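Local coordinates for protein carboxynorspermidine decarboxylase (Campylobacter jejuni subsp. jejuni 81116, PDB 3N29) that probably uses pyridoxal-5'-phosphate to decarboxylate carboxynorspermidine to norspermidine, at residues 153-158 with 195-200; 115-120 with 135-140. All blocks are in the same frame, centred on the assembly; numbering follows the deposited sequence.

Contact 1. Residues 153-158 with 195-200; sequences KNSLGL and AIEGLH
Leu158 and Leu199 pair in parallel across two short strands, 155-158 and 198-200, whose N-to-C directions differ by 41°. Three backbone bonds fix the register: Gly198 N donates to Leu156 O at 3.2 Å, Leu158 N to Gly198 O at 3.0 Å, and His200 N to Leu158 O at 2.9 Å. Glu197 N, at 2.7 Å, is a second donor on Leu156 O. Further back still, a water takes over, accepting from Leu156 N and donating to Ala195 O. Where Gly157 pairs with Gly198 the chains come close, with Gly157 CA 3.0 Å from Gly198 O.

Among the side chains, Ile196 and Leu158 meet at roughly a right angle, Ile196 CD1 lying 3.7 Å from Leu158 CG; Phe144 of helix 141-147 touches both. Ser155 OG donates to Glu197 OE1 at 2.7 Å, and OE1 receives it on its anti lone pair, turned away from OE2. With chi1 at -171° the hydroxyl swings clear of the Ser155 amide and meets Glu197 OE1; it is also hydrogen-bonded to Trp232 NE1. His200 brings only CB near Leu158 O; the imidazole heads off from the strand pair, its NE2 hydrogen-bonded to Glu269 OE1 and the side chain about 4 Å from the cofactor. This is the pairing of the fifth and sixth strands of a beta/alpha barrel, delivering His200 to the pyridoxal-5'-phosphate pocket.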
ATOM      1  N   LYS A 153       3.339  -0.065  36.206  1.00 19.70           N
ATOM      2  CA  LYS A 153       2.988  -1.484  36.353  1.00 20.04           C
ATOM      3  C   LYS A 153       3.524  -2.334  35.200  1.00 19.50           C
ATOM      4  O   LYS A 153       3.302  -3.535  35.146  1.00 19.10           O
ATOM      5  CB  LYS A 153       1.466  -1.602  36.511  1.00 20.86           C
ATOM      6  CG  LYS A 153       1.001  -1.115  37.912  1.00 23.50           C
ATOM      7  CD  LYS A 153      -0.509  -1.240  38.129  1.00 29.38           C
ATOM      8  CE  LYS A 153      -0.908  -0.824  39.550  1.00 32.20           C
ATOM      9  NZ  LYS A 153      -2.391  -0.853  39.680  1.00 35.20           N
ATOM     10  N   ASN A 154       4.245  -1.717  34.273  1.00 17.91           N
ATOM     11  CA  ASN A 154       4.815  -2.429  33.145  1.00 16.87           C
ATOM     12  C   ASN A 154       6.320  -2.615  33.332  1.00 17.37           C
ATOM     13  O   ASN A 154       6.964  -1.818  34.001  1.00 17.74           O
ATOM     14  CB  ASN A 154       4.606  -1.579  31.891  1.00 17.18           C
ATOM     15  CG  ASN A 154       3.187  -1.064  31.772  1.00 17.41           C
ATOM     16  OD1 ASN A 154       2.916   0.114  32.028  1.00 19.73           O
ATOM     17  ND2 ASN A 154       2.296  -1.913  31.356  1.00 19.01           N
ATOM     18  N   SER A 155       6.889  -3.597  32.654  1.00 16.70           N
ATOM     19  CA  SER A 155       8.328  -3.795  32.649  1.00 15.79           C
ATOM     20  C   SER A 155       8.896  -3.025  31.485  1.00 15.47           C
ATOM     21  O   SER A 155       8.492  -3.204  30.325  1.00 16.37           O
ATOM     22  CB  SER A 155       8.632  -5.267  32.453  1.00 16.91           C
ATOM     23  OG  SER A 155       9.988  -5.551  32.646  1.00 16.65           O
ATOM     24  N   LEU A 156       9.818  -2.163  31.800  1.00 15.09           N
ATOM     25  CA  LEU A 156      10.253  -1.130  30.869  1.00 14.97           C
ATOM     26  C   LEU A 156      11.577  -1.533  30.284  1.00 14.33           C
ATOM     27  O   LEU A 156      12.503  -2.013  30.983  1.00 13.54           O
ATOM     28  CB  LEU A 156      10.377   0.213  31.562  1.00 14.45           C
ATOM     29  CG  LEU A 156       9.158   0.803  32.254  1.00 14.70           C
ATOM     30  CD1 LEU A 156       9.598   2.182  32.814  1.00 17.55           C
ATOM     31  CD2 LEU A 156       7.920   0.874  31.331  1.00 14.74           C
ATOM     32  N   GLY A 157      11.669  -1.378  28.970  1.00 14.99           N
ATOM     33  CA  GLY A 157      12.918  -1.632  28.258  1.00 13.95           C
ATOM     34  C   GLY A 157      13.310  -0.441  27.406  1.00 14.54           C
ATOM     35  O   GLY A 157      12.490   0.479  27.154  1.00 14.68           O
ATOM     36  N   LEU A 158      14.558  -0.453  26.959  1.00 13.79           N
ATOM     37  CA  LEU A 158      15.059   0.491  25.958  1.00 15.01           C
ATOM     38  C   LEU A 158      15.600  -0.211  24.726  1.00 15.79           C
ATOM     39  O   LEU A 158      16.322  -1.218  24.834  1.00 15.53           O
ATOM     40  CB  LEU A 158      16.169   1.359  26.525  1.00 15.80           C
ATOM     41  CG  LEU A 158      15.779   2.215  27.745  1.00 17.02           C
ATOM     42  CD1 LEU A 158      17.027   2.739  28.442  1.00 17.62           C
ATOM     43  CD2 LEU A 158      14.761   3.367  27.414  1.00 17.41           C
ATOM     44  N   ALA A 195      14.998   2.134  36.727  1.00 19.68           N
ATOM     45  CA  ALA A 195      13.622   1.800  36.376  1.00 19.33           C
ATOM     46  C   ALA A 195      13.539   0.870  35.167  1.00 19.20           C
ATOM     47  O   ALA A 195      12.420   0.417  34.810  1.00 19.09           O
ATOM     48  CB  ALA A 195      12.778   3.071  36.123  1.00 19.33           C
ATOM     49  N   ILE A 196      14.684   0.604  34.522  1.00 18.65           N
ATOM     50  CA  ILE A 196      14.728  -0.161  33.236  1.00 18.19           C
ATOM     51  C   ILE A 196      15.071  -1.629  33.480  1.00 18.86           C
ATOM     52  O   ILE A 196      16.108  -1.917  34.119  1.00 18.42           O
ATOM     53  CB  ILE A 196      15.802   0.396  32.267  1.00 18.02           C
ATOM     54  CG1 ILE A 196      15.505   1.863  31.864  1.00 18.51           C
ATOM     55  CG2 ILE A 196      15.971  -0.556  31.067  1.00 16.91           C
ATOM     56  CD1 ILE A 196      14.192   2.118  31.138  1.00 16.03           C
ATOM     57  N   GLU A 197      14.210  -2.554  33.031  1.00 17.57           N
ATOM     58  CA  GLU A 197      14.409  -3.969  33.303  1.00 18.02           C
ATOM     59  C   GLU A 197      14.899  -4.742  32.096  1.00 17.27           C
ATOM     60  O   GLU A 197      15.304  -5.885  32.234  1.00 16.34           O
ATOM     61  CB  GLU A 197      13.130  -4.612  33.886  1.00 18.67           C
ATOM     62  CG  GLU A 197      12.975  -4.339  35.381  1.00 20.63           C
ATOM     63  CD  GLU A 197      11.641  -4.892  35.982  1.00 23.50           C
ATOM     64  OE1 GLU A 197      10.788  -5.432  35.254  1.00 20.68           O
ATOM     65  OE2 GLU A 197      11.447  -4.810  37.206  1.00 26.46           O
ATOM     66  N   GLY A 198      14.816  -4.152  30.889  1.00 17.02           N
ATOM     67  CA  GLY A 198      15.267  -4.861  29.728  1.00 17.38           C
ATOM     68  C   GLY A 198      15.918  -4.000  28.657  1.00 16.88           C
ATOM     69  O   GLY A 198      15.697  -2.774  28.558  1.00 17.46           O
ATOM     70  N   LEU A 199      16.686  -4.668  27.823  1.00 16.00           N
ATOM     71  CA  LEU A 199      17.202  -4.060  26.596  1.00 16.32           C
ATOM     72  C   LEU A 199      16.712  -4.804  25.386  1.00 16.57           C
ATOM     73  O   LEU A 199      16.506  -6.062  25.430  1.00 18.01           O
ATOM     74  CB  LEU A 199      18.721  -4.059  26.634  1.00 16.32           C
ATOM     75  CG  LEU A 199      19.395  -3.185  27.695  1.00 17.33           C
ATOM     76  CD1 LEU A 199      20.887  -3.476  27.670  1.00 15.97           C
ATOM     77  CD2 LEU A 199      19.091  -1.615  27.529  1.00 15.21           C
ATOM     78  N   HIS A 200      16.508  -4.052  24.309  1.00 15.54           N
ATOM     79  CA  HIS A 200      15.920  -4.575  23.102  1.00 14.85           C
ATOM     80  C   HIS A 200      16.768  -4.168  21.902  1.00 14.72           C
ATOM     81  O   HIS A 200      17.223  -3.040  21.841  1.00 14.31           O
ATOM     82  CB  HIS A 200      14.508  -3.991  22.971  1.00 15.23           C
ATOM     83  CG  HIS A 200      13.800  -4.377  21.719  1.00 17.48           C
ATOM     84  ND1 HIS A 200      14.000  -3.708  20.530  1.00 20.42           N
ATOM     85  CD2 HIS A 200      12.828  -5.289  21.481  1.00 21.97           C
ATOM     86  CE1 HIS A 200      13.234  -4.248  19.592  1.00 19.39           C
ATOM     87  NE2 HIS A 200      12.486  -5.193  20.143  1.00 15.66           N
TER
HETATM   88  O   HOH W   1      10.730  -1.674  34.604  1.00 19.74           O

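Contact 2. Residues 115-120 with 135-140; sequences HTYSPA and HIVFNS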
ATOM      1  N   HIS A 115       3.913  -7.279  24.254  1.00 13.50           N
ATOM      2  CA  HIS A 115       5.113  -6.483  24.298  1.00 14.84           C
ATOM      3  C   HIS A 115       5.022  -5.382  23.247  1.00 15.48           C
ATOM      4  O   HIS A 115       5.001  -5.649  22.082  1.00 17.63           O
ATOM      5  CB  HIS A 115       6.305  -7.351  23.991  1.00 14.05           C
ATOM      6  CG  HIS A 115       6.525  -8.441  24.982  1.00 16.28           C
ATOM      7  ND1 HIS A 115       7.675  -8.557  25.713  1.00 16.49           N
ATOM      8  CD2 HIS A 115       5.732  -9.452  25.382  1.00 17.42           C
ATOM      9  CE1 HIS A 115       7.586  -9.596  26.510  1.00 18.27           C
ATOM     10  NE2 HIS A 115       6.421 -10.160  26.323  1.00 14.79           N
ATOM     11  N   THR A 116       5.073  -4.157  23.697  1.00 14.57           N
ATOM     12  CA  THR A 116       4.886  -3.000  22.841  1.00 14.67           C
ATOM     13  C   THR A 116       6.128  -2.115  22.736  1.00 15.03           C
ATOM     14  O   THR A 116       6.759  -1.800  23.713  1.00 16.22           O
ATOM     15  CB  THR A 116       3.703  -2.182  23.314  1.00 14.68           C
ATOM     16  OG1 THR A 116       2.587  -3.026  23.546  1.00 16.60           O
ATOM     17  CG2 THR A 116       3.352  -1.134  22.327  1.00 13.26           C
ATOM     18  N   TYR A 117       6.457  -1.733  21.518  1.00 15.46           N
ATOM     19  CA  TYR A 117       7.596  -0.914  21.228  1.00 13.73           C
ATOM     20  C   TYR A 117       7.090   0.046  20.175  1.00 14.72           C
ATOM     21  O   TYR A 117       6.441  -0.381  19.201  1.00 15.51           O
ATOM     22  CB  TYR A 117       8.761  -1.722  20.587  1.00 14.10           C
ATOM     23  CG  TYR A 117       9.643  -0.779  19.827  1.00 12.05           C
ATOM     24  CD1 TYR A 117      10.462   0.148  20.505  1.00 11.50           C
ATOM     25  CD2 TYR A 117       9.592  -0.730  18.423  1.00 12.81           C
ATOM     26  CE1 TYR A 117      11.251   1.065  19.802  1.00 10.03           C
ATOM     27  CE2 TYR A 117      10.342   0.218  17.698  1.00 15.25           C
ATOM     28  CZ  TYR A 117      11.154   1.124  18.385  1.00 12.50           C
ATOM     29  OH  TYR A 117      11.873   2.017  17.630  1.00 12.33           O
ATOM     30  N   SER A 118       7.432   1.308  20.313  1.00 13.32           N
ATOM     31  CA  SER A 118       7.125   2.269  19.259  1.00 13.54           C
ATOM     32  C   SER A 118       8.215   3.308  19.185  1.00 13.80           C
ATOM     33  O   SER A 118       8.711   3.711  20.204  1.00 12.89           O
ATOM     34  CB  SER A 118       5.850   2.974  19.566  1.00 12.46           C
ATOM     35  OG  SER A 118       5.645   3.977  18.630  1.00 13.94           O
ATOM     36  N   PRO A 119       8.561   3.760  17.979  1.00 13.22           N
ATOM     37  CA  PRO A 119       9.476   4.935  17.931  1.00 15.17           C
ATOM     38  C   PRO A 119       8.889   6.218  18.452  1.00 15.62           C
ATOM     39  O   PRO A 119       9.624   7.144  18.675  1.00 19.86           O
ATOM     40  CB  PRO A 119       9.781   5.093  16.422  1.00 14.27           C
ATOM     41  CG  PRO A 119       9.180   3.895  15.769  1.00 16.19           C
ATOM     42  CD  PRO A 119       8.215   3.237  16.647  1.00 12.01           C
ATOM     43  N   ALA A 120       7.575   6.255  18.601  1.00 17.12           N
ATOM     44  CA  ALA A 120       6.776   7.469  18.773  1.00 17.89           C
ATOM     45  C   ALA A 120       5.554   7.284  19.624  1.00 14.96           C
ATOM     46  O   ALA A 120       4.502   7.446  19.060  1.00 16.51           O
ATOM     47  CB  ALA A 120       6.272   7.979  17.364  1.00 17.90           C
ATOM     48  N   HIS A 135       5.438  -5.811  28.717  1.00 15.97           N
ATOM     49  CA  HIS A 135       6.629  -5.038  28.510  1.00 16.18           C
ATOM     50  C   HIS A 135       6.331  -3.807  27.631  1.00 16.29           C
ATOM     51  O   HIS A 135       5.555  -3.918  26.676  1.00 14.91           O
ATOM     52  CB  HIS A 135       7.627  -5.858  27.728  1.00 17.63           C
ATOM     53  CG  HIS A 135       8.248  -6.975  28.505  1.00 18.14           C
ATOM     54  ND1 HIS A 135       9.376  -7.640  28.057  1.00 17.46           N
ATOM     55  CD2 HIS A 135       7.885  -7.578  29.668  1.00 20.88           C
ATOM     56  CE1 HIS A 135       9.720  -8.549  28.962  1.00 18.04           C
ATOM     57  NE2 HIS A 135       8.831  -8.535  29.941  1.00 17.71           N
ATOM     58  N   ILE A 136       6.966  -2.673  27.954  1.00 15.63           N
ATOM     59  CA  ILE A 136       7.000  -1.517  27.087  1.00 15.17           C
ATOM     60  C   ILE A 136       8.461  -1.137  26.807  1.00 15.21           C
ATOM     61  O   ILE A 136       9.277  -0.979  27.719  1.00 13.61           O
ATOM     62  CB  ILE A 136       6.206  -0.363  27.657  1.00 15.38           C
ATOM     63  CG1 ILE A 136       4.698  -0.703  27.689  1.00 16.44           C
ATOM     64  CG2 ILE A 136       6.340   0.941  26.747  1.00 15.65           C
ATOM     65  CD1 ILE A 136       3.851   0.354  28.554  1.00 15.73           C
ATOM     66  N   VAL A 137       8.795  -0.943  25.529  1.00 14.89           N
ATOM     67  CA  VAL A 137      10.172  -0.648  25.168  1.00 14.32           C
ATOM     68  C   VAL A 137      10.153   0.692  24.537  1.00 14.37           C
ATOM     69  O   VAL A 137       9.369   0.926  23.570  1.00 14.38           O
ATOM     70  CB  VAL A 137      10.777  -1.644  24.201  1.00 14.74           C
ATOM     71  CG1 VAL A 137      12.133  -1.145  23.642  1.00 16.38           C
ATOM     72  CG2 VAL A 137      10.912  -2.995  24.871  1.00 17.02           C
ATOM     73  N   PHE A 138      10.957   1.580  25.098  1.00 12.62           N
ATOM     74  CA  PHE A 138      11.076   2.932  24.526  1.00 13.49           C
ATOM     75  C   PHE A 138      12.208   3.072  23.509  1.00 12.53           C
ATOM     76  O   PHE A 138      13.239   2.395  23.562  1.00 13.45           O
ATOM     77  CB  PHE A 138      11.244   3.960  25.639  1.00 12.85           C
ATOM     78  CG  PHE A 138      10.079   4.004  26.637  1.00 13.12           C
ATOM     79  CD1 PHE A 138       8.859   4.564  26.285  1.00 16.56           C
ATOM     80  CD2 PHE A 138      10.224   3.401  27.937  1.00 17.35           C
ATOM     81  CE1 PHE A 138       7.809   4.590  27.191  1.00 17.25           C
ATOM     82  CE2 PHE A 138       9.188   3.415  28.815  1.00 15.27           C
ATOM     83  CZ  PHE A 138       7.969   4.036  28.452  1.00 13.98           C
ATOM     84  N   ASN A 139      12.004   3.999  22.583  1.00 12.42           N
ATOM     85  CA  ASN A 139      12.956   4.291  21.523  1.00 11.59           C
ATOM     86  C   ASN A 139      14.044   5.354  21.878  1.00 11.30           C
ATOM     87  O   ASN A 139      15.042   5.432  21.226  1.00 11.43           O
ATOM     88  CB  ASN A 139      12.216   4.745  20.244  1.00 10.45           C
ATOM     89  CG  ASN A 139      13.136   4.857  19.076  1.00 11.42           C
ATOM     90  OD1 ASN A 139      13.409   5.980  18.583  1.00 10.78           O
ATOM     91  ND2 ASN A 139      13.686   3.714  18.660  1.00  8.04           N
ATOM     92  N   SER A 140      13.831   6.157  22.917  1.00 11.16           N
ATOM     93  CA  SER A 140      14.745   7.180  23.310  1.00 10.65           C
ATOM     94  C   SER A 140      14.589   7.429  24.837  1.00 11.12           C
ATOM     95  O   SER A 140      13.553   7.118  25.418  1.00  9.74           O
ATOM     96  CB  SER A 140      14.391   8.465  22.555  1.00 10.18           C
ATOM     97  OG  SER A 140      13.154   9.018  23.069  1.00 11.27           O
TER
HETATM   98  O   HOH W   2       9.487   5.226  22.388  1.00 13.49           O
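His115 and His135 lie side by side on neighbouring parallel strands of a right-handed beta-alpha-beta unit, strand 113-118, helix 123-132 and strand 135-138. Their ring planes are 59° apart, with centroids 4.1 Å from each other: His115 CE1 sits over one face of the His135 ring, toward its rim, while the two ND1 atoms of His115 and His135 are 3.0 Å apart. In both histidines CG lies anti to the carbonyl carbon (chi1 -63° and -72°), which sends the two rings off the sheet in the same direction.

Backbone bonds set this register. Thr116 N donates to His135 O at 3.0 Å, and Val137 N donates to Thr116 O at 2.9 Å. Farther along the same face as the histidines, Tyr117 CD1 packs 3.8 Å from Val137 CG1, and the tyrosine side chain is about 4 Å from bound pyridoxal-5'-phosphate. Beyond the strands, Asn139 CB rests against Pro119 CA at 3.6 Å.

A second shell holds the histidines. His115 NE2 is hydrogen-bonded to Glu113 OE2, His135 stacks on Trp232, and Tyr267 is edge-to-face with His135 and also meets the His115 ring. At the other end the second subunit approaches, its Cys349 packing on Tyr117 and its Asp287 bonding to Ser140 OG. The loop after strand 113-118 is shaped by an ST turn, in which Ala120 N donates to Ser118 OG. Where the strands separate, one water bridges them, donating to Ser118 O and accepting from Asn139 N, each at 2.8 Å.

Along the chain, residues 115-140 of contact 2 come wholly before residues 153-200 of contact 1, and their centres are 9 Å apart in the same closed, eight-stranded parallel barrel. Strands 113-118, 135-138, 155-159 and 198-200 are consecutive in it, so the two contacts are joined by the intervening pair, 135-138 with 155-159. Evidence for that seam is direct: Gly157 N lies 2.7 Å from Ile136 O and Gly157 O 2.8 Å from Phe138 N, both probable hydrogen bonds, while Ser155 CB packs on His135 CD2. The arrangement makes one continuous wall of four strands, from which Tyr117 in contact 2 and His200 in contact 1 each come within about 4 Å of pyridoxal-5'-phosphate.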